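Local coordinates for inactivation-no-after-potential D protein (Drosophila melanogaster, PDB 5F67) that serves as a scaffold protein of photoreceptor signalling, its third PDZ domain recognising the tail of the TRP channel with high specificity, at residues K15-Q20 against L73-Q78; D19-A24 against V80-N85; G33-M38 against G91-A96; A45-G50 against I103-K108. All coordinates share one frame; numbering follows the deposited sequence.

Contact 1: K15-Q20 against L73-Q78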
loop_
_atom_site.group_PDB
_atom_site.type_symbol
_atom_site.label_atom_id
_atom_site.label_comp_id
_atom_site.label_asym_id
_atom_site.label_seq_id
_atom_site.Cartn_x
_atom_site.Cartn_y
_atom_site.Cartn_z
ATOM N N LYS A 15 -3.927 4.500 15.801
ATOM C CA LYS A 15 -5.233 5.160 15.885
ATOM C C LYS A 15 -5.152 6.676 15.658
ATOM O O LYS A 15 -6.084 7.270 15.120
ATOM C CB LYS A 15 -5.958 4.832 17.205
ATOM C CG LYS A 15 -7.393 5.404 17.310
ATOM C CD LYS A 15 -8.138 4.898 18.539
ATOM C CE LYS A 15 -8.496 3.411 18.412
ATOM N NZ LYS A 15 -9.464 3.126 17.295
ATOM N N PHE A 16 -4.037 7.294 16.046
ATOM C CA PHE A 16 -3.898 8.739 15.896
ATOM C C PHE A 16 -3.999 9.172 14.434
ATOM O O PHE A 16 -4.339 10.320 14.147
ATOM C CB PHE A 16 -2.571 9.240 16.497
ATOM C CG PHE A 16 -1.377 9.001 15.621
ATOM C CD1 PHE A 16 -0.922 9.992 14.754
ATOM C CD2 PHE A 16 -0.704 7.783 15.656
ATOM C CE1 PHE A 16 0.177 9.770 13.931
ATOM C CE2 PHE A 16 0.401 7.561 14.840
ATOM C CZ PHE A 16 0.840 8.555 13.980
ATOM N N ILE A 17 -3.681 8.260 13.516
ATOM C CA ILE A 17 -3.720 8.573 12.096
ATOM C C ILE A 17 -5.094 9.075 11.654
ATOM O O ILE A 17 -5.191 9.944 10.778
ATOM C CB ILE A 17 -3.275 7.353 11.260
ATOM C CG1 ILE A 17 -1.797 7.051 11.546
ATOM C CG2 ILE A 17 -3.509 7.588 9.769
ATOM C CD1 ILE A 17 -1.300 5.716 10.984
ATOM N N PHE A 18 -6.155 8.564 12.273
ATOM C CA PHE A 18 -7.507 8.946 11.864
ATOM C C PHE A 18 -7.932 10.305 12.406
ATOM O O PHE A 18 -9.012 10.797 12.070
ATOM C CB PHE A 18 -8.518 7.844 12.223
ATOM C CG PHE A 18 -8.231 6.552 11.528
ATOM C CD1 PHE A 18 -8.521 6.402 10.169
ATOM C CD2 PHE A 18 -7.602 5.508 12.204
ATOM C CE1 PHE A 18 -8.216 5.204 9.502
ATOM C CE2 PHE A 18 -7.286 4.314 11.543
ATOM C CZ PHE A 18 -7.599 4.162 10.190
ATOM N N ASP A 19 -7.096 10.910 13.246
ATOM C CA ASP A 19 -7.355 12.288 13.678
ATOM C C ASP A 19 -6.562 13.241 12.793
ATOM O O ASP A 19 -6.990 14.360 12.526
ATOM C CB ASP A 19 -6.982 12.503 15.152
ATOM C CG ASP A 19 -8.086 12.084 16.096
ATOM O OD1 ASP A 19 -9.017 11.385 15.633
ATOM O OD2 ASP A 19 -8.035 12.448 17.300
ATOM N N GLN A 20 -5.399 12.791 12.340
ATOM C CA GLN A 20 -4.585 13.592 11.425
ATOM C C GLN A 20 -5.127 13.510 9.997
ATOM O O GLN A 20 -5.083 14.493 9.244
ATOM C CB GLN A 20 -3.133 13.112 11.458
ATOM C CG GLN A 20 -2.189 14.032 10.705
ATOM C CD GLN A 20 -0.731 13.785 11.041
ATOM O OE1 GLN A 20 -0.409 13.114 12.026
ATOM N NE2 GLN A 20 0.160 14.344 10.230
ATOM N N LEU A 73 0.032 5.564 1.698
ATOM C CA LEU A 73 0.131 4.449 2.635
ATOM C C LEU A 73 0.587 4.971 3.992
ATOM O O LEU A 73 1.715 5.479 4.128
ATOM C CB LEU A 73 1.129 3.404 2.102
ATOM C CG LEU A 73 1.389 2.230 3.044
ATOM C CD1 LEU A 73 0.130 1.393 3.243
ATOM C CD2 LEU A 73 2.534 1.365 2.510
ATOM N N LEU A 74 -0.293 4.864 4.988
ATOM C CA LEU A 74 -0.060 5.499 6.284
ATOM C C LEU A 74 0.369 4.520 7.383
ATOM O O LEU A 74 1.035 4.915 8.340
ATOM C CB LEU A 74 -1.310 6.269 6.715
ATOM C CG LEU A 74 -1.754 7.326 5.697
ATOM C CD1 LEU A 74 -3.122 7.889 6.065
ATOM C CD2 LEU A 74 -0.742 8.444 5.631
ATOM N N ALA A 75 -0.003 3.252 7.250
ATOM C CA ALA A 75 0.481 2.220 8.174
ATOM C C ALA A 75 0.435 0.837 7.552
ATOM O O ALA A 75 -0.395 0.569 6.681
ATOM C CB ALA A 75 -0.329 2.233 9.462
ATOM N N VAL A 76 1.328 -0.034 8.011
ATOM C CA VAL A 76 1.307 -1.451 7.648
ATOM C C VAL A 76 1.232 -2.219 8.957
ATOM O O VAL A 76 2.178 -2.171 9.753
ATOM C CB VAL A 76 2.580 -1.846 6.900
ATOM C CG1 VAL A 76 2.570 -3.356 6.585
ATOM C CG2 VAL A 76 2.700 -1.035 5.617
ATOM N N ASN A 77 0.123 -2.927 9.176
ATOM C CA ASN A 77 -0.147 -3.531 10.483
ATOM C C ASN A 77 0.027 -2.471 11.565
ATOM O O ASN A 77 -0.543 -1.389 11.440
ATOM C CB ASN A 77 0.704 -4.786 10.729
ATOM C CG ASN A 77 0.293 -5.949 9.834
ATOM O OD1 ASN A 77 -0.875 -6.076 9.462
ATOM N ND2 ASN A 77 1.251 -6.798 9.476
ATOM N N GLN A 78 0.822 -2.743 12.598
ATOM C CA GLN A 78 0.986 -1.749 13.667
ATOM C C GLN A 78 2.161 -0.793 13.450
ATOM O O GLN A 78 2.474 0.017 14.325
ATOM C CB GLN A 78 1.099 -2.433 15.034
ATOM C CG GLN A 78 -0.245 -2.836 15.637
ATOM C CD GLN A 78 -1.050 -1.634 16.118
ATOM O OE1 GLN A 78 -0.700 -0.991 17.115
ATOM N NE2 GLN A 78 -2.129 -1.320 15.406
#

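Contact 2: D19-A24 against V80-N85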
loop_
_atom_site.group_PDB
_atom_site.type_symbol
_atom_site.label_atom_id
_atom_site.label_comp_id
_atom_site.label_asym_id
_atom_site.label_seq_id
_atom_site.Cartn_x
_atom_site.Cartn_y
_atom_site.Cartn_z
ATOM N N ASP A 19 -7.096 10.910 13.246
ATOM C CA ASP A 19 -7.355 12.288 13.678
ATOM C C ASP A 19 -6.562 13.241 12.793
ATOM O O ASP A 19 -6.990 14.360 12.526
ATOM C CB ASP A 19 -6.982 12.503 15.152
ATOM C CG ASP A 19 -8.086 12.084 16.096
ATOM O OD1 ASP A 19 -9.017 11.385 15.633
ATOM O OD2 ASP A 19 -8.035 12.448 17.300
ATOM N N GLN A 20 -5.399 12.791 12.340
ATOM C CA GLN A 20 -4.585 13.592 11.425
ATOM C C GLN A 20 -5.127 13.510 9.997
ATOM O O GLN A 20 -5.083 14.493 9.244
ATOM C CB GLN A 20 -3.133 13.112 11.458
ATOM C CG GLN A 20 -2.189 14.032 10.705
ATOM C CD GLN A 20 -0.731 13.785 11.041
ATOM O OE1 GLN A 20 -0.409 13.114 12.026
ATOM N NE2 GLN A 20 0.160 14.344 10.230
ATOM N N PHE A 21 -5.624 12.333 9.622
ATOM C CA PHE A 21 -6.192 12.111 8.291
ATOM C C PHE A 21 -7.562 11.443 8.438
ATOM O O PHE A 21 -7.685 10.227 8.288
ATOM C CB PHE A 21 -5.267 11.218 7.450
ATOM C CG PHE A 21 -3.847 11.720 7.353
ATOM C CD1 PHE A 21 -3.494 12.676 6.403
ATOM C CD2 PHE A 21 -2.869 11.233 8.211
ATOM C CE1 PHE A 21 -2.191 13.142 6.313
ATOM C CE2 PHE A 21 -1.560 11.690 8.128
ATOM C CZ PHE A 21 -1.217 12.643 7.176
ATOM N N PRO A 22 -8.599 12.237 8.740
ATOM C CA PRO A 22 -9.876 11.609 9.096
ATOM C C PRO A 22 -10.572 10.885 7.946
ATOM O O PRO A 22 -11.522 10.132 8.198
ATOM C CB PRO A 22 -10.733 12.781 9.602
ATOM C CG PRO A 22 -10.016 14.028 9.199
ATOM C CD PRO A 22 -8.568 13.674 9.069
ATOM N N LYS A 23 -10.107 11.079 6.717
ATOM C CA LYS A 23 -10.689 10.353 5.580
ATOM C C LYS A 23 -9.936 9.068 5.244
ATOM O O LYS A 23 -10.284 8.368 4.281
ATOM C CB LYS A 23 -10.781 11.257 4.343
ATOM C CG LYS A 23 -11.692 12.465 4.545
ATOM C CD LYS A 23 -13.079 12.035 5.019
ATOM N N ALA A 24 -8.928 8.733 6.051
ATOM C CA ALA A 24 -8.179 7.493 5.830
ATOM C C ALA A 24 -9.069 6.290 6.141
ATOM O O ALA A 24 -10.076 6.421 6.852
ATOM C CB ALA A 24 -6.918 7.455 6.693
ATOM N N VAL A 80 3.601 2.427 11.764
ATOM C CA VAL A 80 3.223 3.667 11.090
ATOM C C VAL A 80 4.225 3.990 9.979
ATOM O O VAL A 80 5.439 3.926 10.196
ATOM C CB VAL A 80 3.161 4.834 12.093
ATOM C CG1 VAL A 80 2.961 6.161 11.370
ATOM C CG2 VAL A 80 2.039 4.594 13.105
ATOM N N THR A 81 3.729 4.317 8.783
ATOM C CA THR A 81 4.618 4.586 7.648
ATOM C C THR A 81 4.602 6.045 7.206
ATOM O O THR A 81 5.143 6.391 6.156
ATOM C CB THR A 81 4.300 3.691 6.436
ATOM O OG1 THR A 81 2.906 3.799 6.118
ATOM C CG2 THR A 81 4.631 2.227 6.750
ATOM N N LEU A 82 4.004 6.894 8.032
ATOM C CA LEU A 82 3.957 8.324 7.762
ATOM C C LEU A 82 5.340 8.919 7.567
ATOM O O LEU A 82 5.528 9.808 6.734
ATOM C CB LEU A 82 3.262 9.050 8.914
ATOM C CG LEU A 82 1.789 9.356 8.703
ATOM C CD1 LEU A 82 1.185 9.901 9.990
ATOM C CD2 LEU A 82 1.658 10.362 7.559
ATOM N N GLU A 83 6.312 8.423 8.329
ATOM C CA GLU A 83 7.670 8.953 8.238
ATOM C C GLU A 83 8.675 7.950 7.669
ATOM O O GLU A 83 9.887 8.171 7.751
ATOM C CB GLU A 83 8.137 9.439 9.615
ATOM C CG GLU A 83 7.193 10.445 10.291
ATOM C CD GLU A 83 7.191 11.810 9.615
ATOM O OE1 GLU A 83 8.146 12.123 8.871
ATOM O OE2 GLU A 83 6.232 12.581 9.838
ATOM N N SER A 84 8.179 6.864 7.079
ATOM C CA SER A 84 9.060 5.819 6.550
ATOM C C SER A 84 9.711 6.242 5.242
ATOM O O SER A 84 9.078 6.913 4.416
ATOM C CB SER A 84 8.278 4.531 6.311
ATOM O OG SER A 84 7.758 4.038 7.534
ATOM N N ASN A 85 10.967 5.849 5.052
ATOM C CA ASN A 85 11.595 5.998 3.745
ATOM C C ASN A 85 11.230 4.800 2.869
ATOM O O ASN A 85 10.501 3.899 3.310
ATOM C CB ASN A 85 13.114 6.188 3.866
ATOM C CG ASN A 85 13.828 4.984 4.481
ATOM O OD1 ASN A 85 13.403 3.837 4.332
ATOM N ND2 ASN A 85 14.962 5.249 5.138
#

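Contact 3: G33-M38 against G91-A96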
loop_
_atom_site.group_PDB
_atom_site.type_symbol
_atom_site.label_atom_id
_atom_site.label_comp_id
_atom_site.label_asym_id
_atom_site.label_seq_id
_atom_site.Cartn_x
_atom_site.Cartn_y
_atom_site.Cartn_z
ATOM N N GLY A 33 1.251 -14.983 -2.227
ATOM C CA GLY A 33 2.333 -14.718 -3.162
ATOM C C GLY A 33 2.776 -13.268 -3.032
ATOM O O GLY A 33 3.956 -12.972 -2.814
ATOM N N PHE A 34 1.811 -12.362 -3.147
ATOM C CA PHE A 34 2.071 -10.935 -3.091
ATOM C C PHE A 34 0.758 -10.300 -2.658
ATOM O O PHE A 34 -0.301 -10.968 -2.690
ATOM C CB PHE A 34 2.434 -10.444 -4.493
ATOM C CG PHE A 34 1.570 -11.054 -5.559
ATOM C CD1 PHE A 34 0.271 -10.597 -5.775
ATOM C CD2 PHE A 34 2.039 -12.129 -6.314
ATOM C CE1 PHE A 34 -0.557 -11.192 -6.730
ATOM C CE2 PHE A 34 1.222 -12.729 -7.269
ATOM C CZ PHE A 34 -0.082 -12.255 -7.474
ATOM N N LEU A 35 0.808 -9.027 -2.269
ATOM C CA LEU A 35 -0.411 -8.268 -2.009
ATOM C C LEU A 35 -0.995 -7.792 -3.335
ATOM O O LEU A 35 -2.209 -7.886 -3.575
ATOM C CB LEU A 35 -0.122 -7.064 -1.105
ATOM C CG LEU A 35 0.415 -7.418 0.284
ATOM C CD1 LEU A 35 0.990 -6.169 0.964
ATOM C CD2 LEU A 35 -0.693 -8.041 1.131
ATOM N N GLY A 36 -0.116 -7.301 -4.208
ATOM C CA GLY A 36 -0.523 -6.851 -5.524
ATOM C C GLY A 36 -0.266 -5.373 -5.731
ATOM O O GLY A 36 -0.944 -4.740 -6.535
ATOM N N ILE A 37 0.710 -4.810 -5.014
ATOM C CA ILE A 37 0.991 -3.379 -5.142
ATOM C C ILE A 37 2.463 -3.095 -5.374
ATOM O O ILE A 37 3.323 -3.942 -5.118
ATOM C CB ILE A 37 0.595 -2.590 -3.861
ATOM C CG1 ILE A 37 1.335 -3.151 -2.633
ATOM C CG2 ILE A 37 -0.918 -2.603 -3.636
ATOM C CD1 ILE A 37 1.166 -2.282 -1.360
ATOM N N MET A 38 2.739 -1.888 -5.869
ATOM C CA MET A 38 4.077 -1.307 -5.811
ATOM C C MET A 38 3.933 0.060 -5.170
ATOM O O MET A 38 2.838 0.642 -5.174
ATOM C CB MET A 38 4.683 -1.175 -7.210
ATOM C CG MET A 38 5.015 -2.507 -7.828
ATOM S SD MET A 38 5.426 -2.322 -9.555
ATOM C CE MET A 38 5.644 -4.049 -9.955
ATOM N N GLY A 91 10.294 -2.752 3.038
ATOM C CA GLY A 91 10.687 -3.811 3.955
ATOM C C GLY A 91 9.508 -4.308 4.780
ATOM O O GLY A 91 9.326 -5.511 4.956
ATOM N N LEU A 92 8.695 -3.381 5.285
ATOM C CA LEU A 92 7.525 -3.758 6.068
ATOM C C LEU A 92 6.554 -4.557 5.214
ATOM O O LEU A 92 6.008 -5.565 5.659
ATOM C CB LEU A 92 6.831 -2.508 6.622
ATOM C CG LEU A 92 7.587 -1.739 7.715
ATOM C CD1 LEU A 92 6.963 -0.359 7.928
ATOM C CD2 LEU A 92 7.578 -2.518 9.022
ATOM N N LEU A 93 6.337 -4.114 3.979
ATOM C CA LEU A 93 5.386 -4.802 3.102
ATOM C C LEU A 93 5.875 -6.196 2.731
ATOM O O LEU A 93 5.092 -7.151 2.711
ATOM C CB LEU A 93 5.104 -3.968 1.848
ATOM C CG LEU A 93 4.342 -2.677 2.129
ATOM C CD1 LEU A 93 4.484 -1.738 0.942
ATOM C CD2 LEU A 93 2.870 -3.002 2.435
ATOM N N LYS A 94 7.175 -6.326 2.472
ATOM C CA LYS A 94 7.741 -7.622 2.108
ATOM C C LYS A 94 7.721 -8.622 3.256
ATOM O O LYS A 94 7.460 -9.801 3.039
ATOM C CB LYS A 94 9.169 -7.451 1.590
ATOM C CG LYS A 94 9.239 -6.685 0.287
ATOM C CD LYS A 94 10.676 -6.278 -0.030
ATOM C CE LYS A 94 11.454 -7.415 -0.667
ATOM N NZ LYS A 94 11.455 -7.324 -2.153
ATOM N N ARG A 95 7.973 -8.153 4.476
ATOM C CA ARG A 95 8.054 -9.061 5.628
ATOM C C ARG A 95 6.702 -9.526 6.157
ATOM O O ARG A 95 6.608 -10.594 6.762
ATOM C CB ARG A 95 8.845 -8.425 6.771
ATOM C CG ARG A 95 10.320 -8.247 6.444
ATOM C CD ARG A 95 11.137 -7.940 7.690
ATOM N NE ARG A 95 10.699 -6.703 8.322
ATOM C CZ ARG A 95 11.132 -5.496 7.972
ATOM N NH1 ARG A 95 12.023 -5.366 6.992
ATOM N NH2 ARG A 95 10.680 -4.422 8.602
ATOM N N ALA A 96 5.667 -8.722 5.945
ATOM C CA ALA A 96 4.336 -9.031 6.465
ATOM C C ALA A 96 3.784 -10.299 5.831
ATOM O O ALA A 96 3.944 -10.517 4.629
ATOM C CB ALA A 96 3.390 -7.852 6.222
#

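Contact 4: A45-G50 against I103-K108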
loop_
_atom_site.group_PDB
_atom_site.type_symbol
_atom_site.label_atom_id
_atom_site.label_comp_id
_atom_site.label_asym_id
_atom_site.label_seq_id
_atom_site.Cartn_x
_atom_site.Cartn_y
_atom_site.Cartn_z
ATOM N N ALA A 45 0.443 17.541 -3.288
ATOM C CA ALA A 45 0.265 18.941 -2.904
ATOM C C ALA A 45 -0.446 19.112 -1.563
ATOM O O ALA A 45 -0.165 20.052 -0.816
ATOM C CB ALA A 45 -0.487 19.694 -4.004
ATOM N N GLU A 46 -1.365 18.201 -1.260
ATOM C CA GLU A 46 -2.255 18.373 -0.115
ATOM C C GLU A 46 -1.703 17.817 1.190
ATOM O O GLU A 46 -2.188 18.156 2.264
ATOM C CB GLU A 46 -3.615 17.730 -0.400
ATOM N N VAL A 47 -0.683 16.977 1.112
ATOM C CA VAL A 47 -0.299 16.207 2.280
ATOM C C VAL A 47 1.230 16.154 2.477
ATOM O O VAL A 47 1.727 15.792 3.555
ATOM C CB VAL A 47 -0.919 14.823 2.069
ATOM C CG1 VAL A 47 0.062 13.725 2.150
ATOM C CG2 VAL A 47 -2.277 14.640 2.751
ATOM N N GLY A 48 1.973 16.519 1.435
ATOM C CA GLY A 48 3.425 16.512 1.510
ATOM C C GLY A 48 4.036 15.206 1.029
ATOM O O GLY A 48 3.420 14.484 0.237
ATOM N N SER A 49 5.249 14.909 1.502
ATOM C CA SER A 49 5.983 13.715 1.080
ATOM C C SER A 49 5.572 12.486 1.879
ATOM O O SER A 49 5.090 12.595 3.010
ATOM C CB SER A 49 7.491 13.929 1.215
ATOM O OG SER A 49 7.945 14.878 0.265
ATOM N N GLY A 50 5.771 11.319 1.280
ATOM C CA GLY A 50 5.490 10.064 1.945
ATOM C C GLY A 50 5.450 8.924 0.954
ATOM O O GLY A 50 5.966 9.050 -0.162
ATOM N N ILE A 103 -3.411 1.100 6.262
ATOM C CA ILE A 103 -4.227 2.293 6.368
ATOM C C ILE A 103 -3.875 3.127 5.162
ATOM O O ILE A 103 -2.699 3.435 4.923
ATOM C CB ILE A 103 -3.930 3.096 7.644
ATOM C CG1 ILE A 103 -4.332 2.274 8.875
ATOM C CG2 ILE A 103 -4.717 4.397 7.634
ATOM C CD1 ILE A 103 -4.029 2.960 10.194
ATOM N N LEU A 104 -4.898 3.476 4.392
ATOM C CA LEU A 104 -4.707 4.155 3.117
ATOM C C LEU A 104 -5.528 5.428 3.060
ATOM O O LEU A 104 -6.609 5.500 3.630
ATOM C CB LEU A 104 -5.150 3.238 1.975
ATOM C CG LEU A 104 -4.335 1.965 1.740
ATOM C CD1 LEU A 104 -5.079 1.027 0.787
ATOM C CD2 LEU A 104 -2.939 2.296 1.206
ATOM N N LEU A 105 -5.030 6.423 2.335
ATOM C CA LEU A 105 -5.773 7.667 2.150
ATOM C C LEU A 105 -5.891 7.966 0.662
ATOM O O LEU A 105 -4.880 8.152 -0.030
ATOM C CB LEU A 105 -5.065 8.830 2.855
ATOM C CG LEU A 105 -5.681 10.218 2.636
ATOM C CD1 LEU A 105 -7.060 10.332 3.290
ATOM C CD2 LEU A 105 -4.760 11.289 3.179
ATOM N N THR A 106 -7.118 7.985 0.155
ATOM C CA THR A 106 -7.339 8.339 -1.245
ATOM C C THR A 106 -7.508 9.843 -1.305
ATOM O O THR A 106 -8.319 10.411 -0.566
ATOM C CB THR A 106 -8.600 7.646 -1.822
ATOM O OG1 THR A 106 -8.405 6.228 -1.827
ATOM C CG2 THR A 106 -8.858 8.099 -3.254
ATOM N N LEU A 107 -6.730 10.493 -2.162
ATOM C CA LEU A 107 -6.739 11.951 -2.232
ATOM C C LEU A 107 -7.593 12.428 -3.407
ATOM O O LEU A 107 -7.518 11.876 -4.511
ATOM C CB LEU A 107 -5.301 12.479 -2.310
ATOM C CG LEU A 107 -4.544 12.182 -1.010
ATOM C CD1 LEU A 107 -3.062 11.962 -1.236
ATOM C CD2 LEU A 107 -4.748 13.293 -0.026
ATOM N N LYS A 108 -8.425 13.434 -3.163
ATOM C CA LYS A 108 -9.433 13.810 -4.143
ATOM C C LYS A 108 -9.933 15.228 -3.914
ATOM O O LYS A 108 -10.708 15.760 -4.709
ATOM C CB LYS A 108 -10.607 12.827 -4.088
#

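Contact 1: K15-Q20 against L73-Q78
I17, on the short helix 17-20 ahead of strand 25-30, lays its two branches over neighbouring residues of strand 72-76. Its CG2 methyl meets the branch of L74, 3.7 Å from CD1, while the longer arm ends with CD1 beside the CB of A75 at 3.9 Å. The same CD1 also lies 3.6 Å from the carbonyl O of L74, a van der Waals contact over the strand backbone. With chi1 at -66°, CG2 stands anti to the backbone N and the CG1 arm beside it, and the extended chi2 of 169° carries CD1 on toward A75. On the helix side, the face of the F16 ring rests near its rim on I17 CG1, and V80 of the adjoining strand also touches I17. Shortening this side chain to an alanine would probably open a gap over L74 and A75 and leave the F16 ring without its support from CG1. L74 and A75 can both meet one residue because they form a classic beta bulge opposite I103 of strand 99-105, which turns two consecutive side chains to the same side; the arrangement is that of a short helix lying over a classic beta bulge, in the sheet that both strands share in this PDZ domain.

Contact 2: D19-A24 against V80-N85
F21, the first residue past helix 17-20, opens a type I turn to A24 and faces L82, itself inside a type I turn from T81 to S84, while the nearest CA atoms, those of Q20 and L82, are 10.7 Å apart. Side chains therefore make the contact. The F21 ring and L82 run alongside each other, pointing opposite ways, with ring atom CE2 3.5 Å from L82 CD2 and 3.8 Å from L82 CD1. The CD1 methyl lies at the ring edge, in its plane, whereas CD2 comes in obliquely near CE2 and CZ. L82 reaches this position with a chi1 of -97°, turned well away from the staggered value near -60°. Over one face of the ring lies Q20 CG, 3.5 Å above the plane and toward the rim; its extended chain then carries OE1 to the margin of the L82 CD1 methyl, at 4.1 Å. Deeper in, both F21 and L82 rest on L74 of strand 72-76. An alanine in place of L82 lacks both methyls, and the F21 ring would probably lose its neighbour at CE2 and be freer to shift, with L74 less well covered. The chemistry is thus dispersive: across this contact the turns meet without a polar bond, one L82 methyl at the F21 ring edge and the other oblique to it, near the surface.

Contact 3: G33-M38 against G91-A96
L35, in the loop leading into strand 37-44, faces L93 on the last turns of helix 86-95, their CA atoms 8.5 Å apart, and the chain passes through G36 at a positive phi of 117°, a conformation suited to glycine, before I37 begins the strand. L93 divides its two methyls between the partners on the other segment. CD2 lies 4.0 Å from L35 CD1, and CD1 is 4.1 Å from I37 CD1; each of the two side chains crosses L93 at about a right angle, and the contact is made by terminal methyls at ordinary van der Waals distance. I37 has its CG1 arm in the crowded position between backbone N and carbonyl carbon (chi1 58°), and its extended outer torsion then sends CD1 toward the helix. All three residues are buried. The backbones of L35, G36 and I37 also hydrogen-bond to the bound peptide, and L93 packs on one of its apolar side chains, as expected of the carboxylate-binding loop and the groove between strand and helix in a PDZ domain. Beneath this groove L93 continues onto L73 and V76 of strand 72-76 and M102 of strand 99-105. I37 reaches M102 as well as I53 and L56 of strand 50-56, while K31 NZ hydrogen-bonds to the carbonyls of L93 and A96 at the end of the helix.

Contact 4: A45-G50 against I103-K108
V47 brings a single methyl to two leucines of the C-terminal segment: its CG2 lies 4.0 Å from L107 CD2 and 4.2 Å from L105 CD2. Toward L105 the side chains meet tip to tip, whereas L107 crosses V47 at a slant. The valine has an unusual chi1 of 125°, away from any staggered position. CG of L105 is anti to the backbone N (chi1 175°), beside the carbonyl carbon, and from there CD2 points at V47 CG2, while L107, two residues on, reaches the same methyl from a backbone that has already left the regular strand. A second shell surrounds the three. F21 and M72 touch V47, F21 and L74 touch L105, and L107 rests on H44. The backbone of L105 is paired with that of M72 in the sheet, which fixes where its side chain starts. On the other segment, V47 and G48 form a classic beta bulge facing H44, whose ND1 accepts a hydrogen bond from E46 N, and G48 turns with a positive phi of 93°. The arrangement joins the connection between strands 37-44 and 50-56 to the chain leaving the last strand, closing one end of the PDZ beta sandwich well away from the helix 86-95 side where the peptide binds.

Overall arrangement
Contacts 1 and 3 are buried, contact 4 is partly so and contact 2 lies at the surface; all four are chiefly apolar, none has a hydrogen bond between its two segments, and contact 2 alone brings in a polar side chain, Q20. Contacts 1 and 2 share helix 17-20, their centres only about 5 Å apart, and the L74 carbonyl that packs in contact 1 probably bonds to T81 N of contact 2. F21 passes from contact 2 to L105 of contact 4, so that contacts 1, 2 and 4 form a continuous apolar side around strands 72-76 and 99-105. Contact 3 lies across the chain's centre, about 18 Å from contacts 1 and 2 between centres; there the packing borders the peptide groove, whose loop backbone adds hydrogen bonds to the ligand.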